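Local coordinates for cytidylate kinase-like family protein (Eubacterium ventriosum, PDB 3FDI) that is of unknown function but probably binds nucleotides and may transfer phosphate between them, like cytidylate kinases, at residues R13-L21 and K130-E138; M118-T129 and T173-G181. One frame throughout, in Å; residues are numbered along the deposited sequence.

Contact 1 of 2, residues R13-L21 and K130-E138. With SO4 (sulfate ion), chain G; SO4 (sulfate ion), chain F.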
# COMPACT_ATOMS: atom_id res chain seq x y z
N ARG B 13 -0.50 18.26 2.70
CA ARG B 13 0.80 18.68 2.27
C ARG B 13 1.94 17.74 2.73
O ARG B 13 1.87 17.10 3.81
CB ARG B 13 1.09 20.11 2.78
CG ARG B 13 1.82 20.15 4.16
CD ARG B 13 1.07 20.65 5.40
NE ARG B 13 0.29 19.65 6.06
CZ ARG B 13 0.08 19.51 7.38
NH1 ARG B 13 0.61 20.31 8.28
NH2 ARG B 13 -0.71 18.50 7.79
N GLU B 14 2.98 17.67 1.90
CA GLU B 14 4.27 17.10 2.28
C GLU B 14 5.04 18.17 3.03
O GLU B 14 4.96 19.36 2.69
CB GLU B 14 5.10 16.74 1.06
CG GLU B 14 4.43 15.83 0.12
CD GLU B 14 5.31 15.46 -1.06
OE1 GLU B 14 6.08 16.33 -1.54
OE2 GLU B 14 5.19 14.32 -1.55
N PHE B 15 5.83 17.73 4.00
CA PHE B 15 6.63 18.61 4.80
C PHE B 15 7.67 19.25 3.92
O PHE B 15 8.32 18.57 3.11
CB PHE B 15 7.35 17.82 5.85
CG PHE B 15 8.10 18.68 6.84
CD1 PHE B 15 7.40 19.41 7.81
CD2 PHE B 15 9.49 18.76 6.81
CE1 PHE B 15 8.07 20.19 8.73
CE2 PHE B 15 10.17 19.53 7.76
CZ PHE B 15 9.47 20.24 8.72
N GLY B 16 7.79 20.57 4.05
CA GLY B 16 8.66 21.35 3.21
C GLY B 16 8.15 21.79 1.84
O GLY B 16 8.90 22.42 1.10
N SER B 17 6.88 21.51 1.50
CA SER B 17 6.41 21.75 0.14
C SER B 17 5.98 23.15 -0.14
O SER B 17 5.78 23.50 -1.31
CB SER B 17 5.21 20.90 -0.17
OG SER B 17 4.19 21.13 0.77
N GLY B 18 5.79 23.93 0.92
CA GLY B 18 5.21 25.28 0.81
C GLY B 18 3.73 25.26 1.12
O GLY B 18 3.02 26.23 0.88
N GLY B 19 3.25 24.18 1.69
CA GLY B 19 1.79 24.02 1.91
C GLY B 19 1.19 24.98 2.91
O GLY B 19 0.07 25.49 2.68
N HIS B 20 1.87 25.24 4.03
CA HIS B 20 1.43 26.30 4.95
C HIS B 20 1.35 27.65 4.25
O HIS B 20 0.44 28.37 4.48
CB HIS B 20 2.35 26.43 6.15
CG HIS B 20 2.03 27.61 7.03
ND1 HIS B 20 1.06 27.57 8.01
CD2 HIS B 20 2.56 28.86 7.07
CE1 HIS B 20 0.99 28.75 8.60
NE2 HIS B 20 1.90 29.55 8.05
N LEU B 21 2.33 28.00 3.41
CA LEU B 21 2.32 29.29 2.73
C LEU B 21 1.14 29.39 1.79
O LEU B 21 0.53 30.42 1.69
CB LEU B 21 3.58 29.50 1.90
CG LEU B 21 4.94 29.58 2.59
CD1 LEU B 21 6.05 30.06 1.61
CD2 LEU B 21 4.86 30.51 3.82
N LYS B 130 11.94 21.36 -1.71
CA LYS B 130 11.62 21.09 -0.29
C LYS B 130 12.85 21.12 0.63
O LYS B 130 12.80 21.73 1.69
CB LYS B 130 10.92 19.72 -0.11
CG LYS B 130 9.57 19.56 -0.78
CD LYS B 130 8.82 18.30 -0.37
CE LYS B 130 9.33 17.07 -1.08
NZ LYS B 130 8.45 15.83 -0.84
N THR B 131 13.93 20.46 0.24
CA THR B 131 15.09 20.41 1.12
C THR B 131 15.64 21.80 1.30
O THR B 131 16.12 22.17 2.38
CB THR B 131 16.23 19.42 0.68
OG1 THR B 131 17.31 20.12 0.05
CG2 THR B 131 15.74 18.31 -0.18
N LYS B 132 15.56 22.60 0.25
CA LYS B 132 16.08 23.95 0.35
C LYS B 132 15.18 24.68 1.33
O LYS B 132 15.67 25.27 2.30
CB LYS B 132 16.18 24.65 -1.02
CG LYS B 132 17.65 24.85 -1.56
CD LYS B 132 17.75 24.96 -3.09
CE LYS B 132 17.24 23.68 -3.79
NZ LYS B 132 17.51 23.65 -5.25
N ARG B 133 13.86 24.58 1.16
CA ARG B 133 12.95 25.35 2.03
C ARG B 133 13.11 24.95 3.49
O ARG B 133 13.12 25.82 4.35
CB ARG B 133 11.48 25.25 1.58
CG ARG B 133 10.46 25.64 2.69
CD ARG B 133 9.07 25.99 2.18
NE ARG B 133 8.92 25.65 0.78
CZ ARG B 133 8.72 26.51 -0.21
NH1 ARG B 133 8.62 26.04 -1.45
NH2 ARG B 133 8.58 27.83 0.02
N VAL B 134 13.25 23.64 3.74
CA VAL B 134 13.41 23.10 5.11
C VAL B 134 14.74 23.52 5.81
O VAL B 134 14.73 23.94 6.97
CB VAL B 134 13.27 21.55 5.11
CG1 VAL B 134 13.61 20.96 6.47
CG2 VAL B 134 11.82 21.11 4.68
N MSE B 135 15.87 23.36 5.12
CA MSE B 135 17.18 23.80 5.69
C MSE B 135 17.14 25.27 6.10
O MSE B 135 17.54 25.63 7.20
CB MSE B 135 18.30 23.62 4.67
CG MSE B 135 18.54 22.18 4.27
SE MSE B 135 19.73 22.19 2.77
CE MSE B 135 21.38 22.81 3.72
N GLU B 136 16.65 26.09 5.18
CA GLU B 136 16.47 27.51 5.39
C GLU B 136 15.50 27.80 6.50
O GLU B 136 15.71 28.73 7.25
CB GLU B 136 15.95 28.18 4.11
CG GLU B 136 16.01 29.73 4.13
CD GLU B 136 15.91 30.37 2.71
OE1 GLU B 136 16.18 29.68 1.69
OE2 GLU B 136 15.56 31.57 2.61
N ARG B 137 14.41 27.04 6.59
CA ARG B 137 13.41 27.27 7.62
C ARG B 137 13.99 26.85 8.96
O ARG B 137 13.86 27.59 9.92
CB ARG B 137 12.11 26.50 7.33
CG ARG B 137 11.17 26.34 8.54
CD ARG B 137 10.15 25.20 8.32
NE ARG B 137 9.44 25.45 7.08
CZ ARG B 137 8.72 24.57 6.40
NH1 ARG B 137 8.13 24.97 5.29
NH2 ARG B 137 8.57 23.31 6.81
N GLU B 138 14.62 25.69 9.01
CA GLU B 138 14.96 25.05 10.29
C GLU B 138 16.45 25.12 10.69
O GLU B 138 16.87 24.45 11.65
CB GLU B 138 14.48 23.59 10.27
CG GLU B 138 12.95 23.41 10.14
CD GLU B 138 12.16 23.91 11.37
OE1 GLU B 138 11.17 23.26 11.80
OE2 GLU B 138 12.52 24.97 11.92
S SO4 G . 5.17 23.03 4.70
O1 SO4 G . 4.16 23.91 5.29
O2 SO4 G . 5.84 22.21 5.70
O3 SO4 G . 4.34 22.18 3.81
O4 SO4 G . 6.14 23.87 3.94
S SO4 F . -1.50 17.82 11.06
O1 SO4 F . -2.92 18.03 11.35
O2 SO4 F . -1.49 17.06 9.81
O3 SO4 F . -0.80 19.09 10.97
O4 SO4 F . -0.91 17.07 12.20
O HOH W 1 8.43 16.00 2.14

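Contact 2 of 2, residues M118-T129 and T173-G181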
# COMPACT_ATOMS: atom_id res chain seq x y z
N MSE B 118 -16.93 22.39 0.50
CA MSE B 118 -15.55 22.13 0.84
C MSE B 118 -14.81 21.71 -0.44
O MSE B 118 -15.28 20.91 -1.22
CB MSE B 118 -15.47 21.09 1.97
CG MSE B 118 -14.03 20.81 2.46
SE MSE B 118 -13.04 19.54 1.31
CE MSE B 118 -14.19 18.05 1.61
N ILE B 119 -13.64 22.30 -0.64
CA ILE B 119 -12.65 21.89 -1.64
C ILE B 119 -11.45 21.39 -0.91
O ILE B 119 -11.12 21.90 0.16
CB ILE B 119 -12.24 23.11 -2.43
CG1 ILE B 119 -13.49 23.78 -3.00
CG2 ILE B 119 -11.32 22.73 -3.49
CD1 ILE B 119 -14.13 24.97 -2.08
N SER B 120 -10.73 20.44 -1.48
CA SER B 120 -9.47 20.02 -0.90
C SER B 120 -8.34 19.98 -1.90
O SER B 120 -8.51 19.67 -3.05
CB SER B 120 -9.60 18.65 -0.26
OG SER B 120 -10.00 17.71 -1.24
N ALA B 121 -7.14 20.22 -1.40
CA ALA B 121 -5.98 20.37 -2.23
C ALA B 121 -4.83 19.76 -1.46
O ALA B 121 -4.73 19.96 -0.21
CB ALA B 121 -5.74 21.88 -2.55
N PHE B 122 -4.02 18.96 -2.15
CA PHE B 122 -2.79 18.43 -1.55
C PHE B 122 -1.59 19.10 -2.21
O PHE B 122 -1.47 19.08 -3.41
CB PHE B 122 -2.75 16.92 -1.68
CG PHE B 122 -1.59 16.27 -0.96
CD1 PHE B 122 -0.50 15.78 -1.69
CD2 PHE B 122 -1.63 16.08 0.40
CE1 PHE B 122 0.57 15.25 -1.07
CE2 PHE B 122 -0.55 15.51 1.07
CZ PHE B 122 0.56 15.10 0.37
N ILE B 123 -0.69 19.67 -1.39
CA ILE B 123 0.51 20.36 -1.87
C ILE B 123 1.74 19.49 -1.67
O ILE B 123 1.95 18.90 -0.62
CB ILE B 123 0.68 21.65 -1.14
CG1 ILE B 123 -0.65 22.39 -1.14
CG2 ILE B 123 1.81 22.52 -1.78
CD1 ILE B 123 -0.98 22.98 -2.59
N LEU B 124 2.53 19.37 -2.73
CA LEU B 124 3.71 18.57 -2.71
C LEU B 124 4.82 19.37 -3.35
O LEU B 124 4.61 20.51 -3.78
CB LEU B 124 3.46 17.23 -3.38
CG LEU B 124 2.93 17.04 -4.79
CD1 LEU B 124 3.30 15.58 -5.29
CD2 LEU B 124 1.43 17.33 -4.99
N GLY B 125 6.04 18.85 -3.34
CA GLY B 125 7.15 19.55 -4.01
C GLY B 125 8.17 18.56 -4.54
O GLY B 125 8.09 17.38 -4.22
N ASP B 126 9.15 18.99 -5.34
CA ASP B 126 10.26 18.05 -5.64
C ASP B 126 11.27 18.09 -4.51
O ASP B 126 11.25 19.01 -3.71
CB ASP B 126 10.93 18.37 -6.96
CG ASP B 126 11.63 19.65 -6.91
OD1 ASP B 126 10.93 20.68 -6.98
OD2 ASP B 126 12.87 19.64 -6.71
N LYS B 127 12.13 17.09 -4.40
CA LYS B 127 13.13 17.06 -3.31
C LYS B 127 13.95 18.34 -3.13
O LYS B 127 13.84 18.98 -2.07
CB LYS B 127 14.10 15.92 -3.48
CG LYS B 127 13.56 14.57 -3.06
CD LYS B 127 14.76 13.69 -2.59
CE LYS B 127 14.43 12.19 -2.61
NZ LYS B 127 15.72 11.42 -2.46
N ASP B 128 14.74 18.74 -4.13
CA ASP B 128 15.58 19.95 -4.04
C ASP B 128 14.83 21.14 -3.42
O ASP B 128 15.27 21.72 -2.43
CB ASP B 128 16.07 20.41 -5.42
CG ASP B 128 16.89 19.36 -6.15
OD1 ASP B 128 17.12 18.27 -5.58
OD2 ASP B 128 17.30 19.65 -7.30
N THR B 129 13.67 21.45 -4.02
CA THR B 129 12.86 22.59 -3.60
C THR B 129 12.50 22.51 -2.12
O THR B 129 12.74 23.46 -1.38
CB THR B 129 11.61 22.70 -4.46
OG1 THR B 129 12.00 22.78 -5.83
CG2 THR B 129 10.78 23.93 -4.10
N THR B 173 -7.87 11.14 -2.97
CA THR B 173 -8.25 11.68 -1.73
C THR B 173 -8.64 13.18 -1.82
O THR B 173 -9.31 13.66 -0.94
CB THR B 173 -7.11 11.43 -0.72
OG1 THR B 173 -6.90 10.03 -0.64
CG2 THR B 173 -7.43 12.00 0.71
N TYR B 174 -8.22 13.88 -2.88
CA TYR B 174 -8.36 15.33 -3.00
C TYR B 174 -9.00 15.80 -4.33
O TYR B 174 -9.05 15.07 -5.29
CB TYR B 174 -6.96 15.97 -2.86
CG TYR B 174 -6.15 15.42 -1.67
CD1 TYR B 174 -5.31 14.36 -1.86
CD2 TYR B 174 -6.30 15.91 -0.38
CE1 TYR B 174 -4.59 13.77 -0.84
CE2 TYR B 174 -5.53 15.36 0.71
CZ TYR B 174 -4.68 14.28 0.44
OH TYR B 174 -3.87 13.65 1.37
N ASP B 175 -9.48 17.03 -4.36
CA ASP B 175 -9.89 17.68 -5.58
C ASP B 175 -8.79 18.17 -6.47
O ASP B 175 -8.93 18.15 -7.71
CB ASP B 175 -10.75 18.89 -5.24
CG ASP B 175 -12.03 18.49 -4.53
OD1 ASP B 175 -12.61 17.47 -4.95
OD2 ASP B 175 -12.43 19.13 -3.55
N ILE B 176 -7.73 18.67 -5.84
CA ILE B 176 -6.54 19.16 -6.51
C ILE B 176 -5.26 18.71 -5.82
O ILE B 176 -5.20 18.72 -4.63
CB ILE B 176 -6.45 20.68 -6.46
CG1 ILE B 176 -7.78 21.32 -6.72
CG2 ILE B 176 -5.47 21.16 -7.49
CD1 ILE B 176 -7.79 22.80 -6.44
N CYS B 177 -4.21 18.41 -6.58
CA CYS B 177 -2.86 18.23 -6.06
C CYS B 177 -1.97 19.04 -6.93
O CYS B 177 -2.12 18.97 -8.17
CB CYS B 177 -2.42 16.80 -6.20
SG CYS B 177 -3.50 15.62 -5.31
N ILE B 178 -1.03 19.77 -6.34
CA ILE B 178 -0.12 20.63 -7.09
C ILE B 178 1.30 20.47 -6.55
O ILE B 178 1.51 20.59 -5.30
CB ILE B 178 -0.56 22.09 -7.04
CG1 ILE B 178 -2.02 22.21 -7.51
CG2 ILE B 178 0.27 22.92 -7.99
CD1 ILE B 178 -2.63 23.61 -7.35
N LYS B 179 2.23 20.13 -7.42
CA LYS B 179 3.66 19.95 -7.02
C LYS B 179 4.37 21.25 -7.21
O LYS B 179 4.36 21.81 -8.32
CB LYS B 179 4.37 18.87 -7.86
CG LYS B 179 5.83 18.59 -7.46
CD LYS B 179 6.42 17.41 -8.23
CE LYS B 179 5.73 16.05 -7.86
NZ LYS B 179 6.24 14.91 -8.67
N ILE B 180 4.95 21.74 -6.13
CA ILE B 180 5.67 22.98 -6.11
C ILE B 180 7.12 22.69 -6.39
O ILE B 180 7.73 21.88 -5.76
CB ILE B 180 5.46 23.69 -4.80
CG1 ILE B 180 4.00 24.10 -4.69
CG2 ILE B 180 6.32 24.87 -4.70
CD1 ILE B 180 3.71 25.14 -3.72
N GLY B 181 7.65 23.34 -7.41
CA GLY B 181 8.94 23.02 -7.97
C GLY B 181 9.01 23.73 -9.30
O GLY B 181 9.45 24.86 -9.36

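Contact 1 of 2, residues R13-L21 and K130-E138
Lys130 reaches across to Glu14 and closes a short salt bridge, NZ to OE1 at 2.5 Å, with the ammonium standing above the carboxylate plane. A water joins the same NZ to the carbonyl oxygen of Phe15. One helical turn on, Arg133 donates through NE to Gly16 O (3.2 Å); that oxygen lies in the guanidinium plane, although the donor stands well above the carbonyl plane. One face of this guanidinium covers Gly18 CA, and NH2 runs beside Leu21 CD1. Putting an alanine at Arg133 would probably leave Gly16 O without this donor and uncover Gly18. Between the polar pairs, Val134 CG2 presses tightly on Gly16 CA at 3.5 Å, where a side chain would collide, and also touches Phe15 CE2. The 13-21 segment carries the P-loop, which leads from strand 8-13 into helix 19-30, with Gly19 and His20 probably where a classical Walker A motif has Lys-Ser/Thr. A sulfate sits in its cradle, held by the backbone N-H groups of Gly16, Gly18, Gly19 and His20. Arg137 grips the same ion, NH1 to O4 at 2.6 Å and NH2 to O2 at 3.1 Å; CG anti to the backbone N (chi1 163°) directs the chain at the loop, and a bend at chi3 turns the guanidinium edge to the ion. NH2 also hangs over one face of the Phe15 ring near its rim, the two planes nearly perpendicular. Within the loop, a type II turn from Glu14 to Ser17 is closed at Glu14 O, which takes both Ser17 N and Ser17 OG.

Contact 2 of 2, residues M118-T129 and T173-G181
Phe122 lays its CB 3.5 Å above the centre of the Tyr174 ring, a CH-pi contact, and its own ring continues as an offset stack with the planes 30° apart. With CG anti to the backbone N (chi1 -174°), the Phe122 ring is carried toward the phenol end, bringing CD2 to 3.4 Å from Tyr174 OH. Thr173 CG2 covers the opposite face of the tyrosine, whose hydroxyl is hydrogen-bonded to Gly169 N. Beside this tight end, Ser120 N donates to Asp175 OD2 at 3.0 Å and Ser120 OG accepts from Asp175 N; Lys182 of the second subunit pairs with the same OD2. Strands 118-125 and 176-180 then run parallel, 118-125 lying between 8-13 and 176-180 in the parallel sheet of the P-loop fold. The rungs are straightest at Leu124 N and Ile180 N (171° for the latter). Ile123 CG2 and Ile180 CD1 meet on one face; on the other, Leu124 lies against Lys179, CD1 to CE at 3.6 Å, and the lysine NZ goes on to Arg172 O of the second subunit. Toward the more exposed end the grip slackens: the bond from Asp126 N to Ile180 O, 3.2 Å, is bent again, and Gly181 makes no hydrogen bond across, its CA lying near Asp126 OD1 and Thr129 OG1. Asp126 OD1 takes Thr129 OG1 at 2.6 Å, and OD2 accepts weakly from Thr129 N, capping helix 127-138.

In the fold
The centres of contact 1 and contact 2 lie about 13 Å apart, and helix 127-138 ties them together: it starts where the strand of contact 2 ends and presents its basic side chains to the phosphate-binding loop of contact 1. Glu14 makes the direct join. Its backbone N lies 3.0 Å from Ile123 O, and its OE1, already paired with Lys130, lies 3.1 Å from Gly125 N, both probable hydrogen bonds. Arg13 N also packs on Phe122 CE2 at 3.2 Å. The loop sits at the C-terminal end of the parallel strands; its sulfate, probably from the crystallisation liquor, may mimic a nucleotide phosphate. The outer strand, 176-180, meets the second subunit.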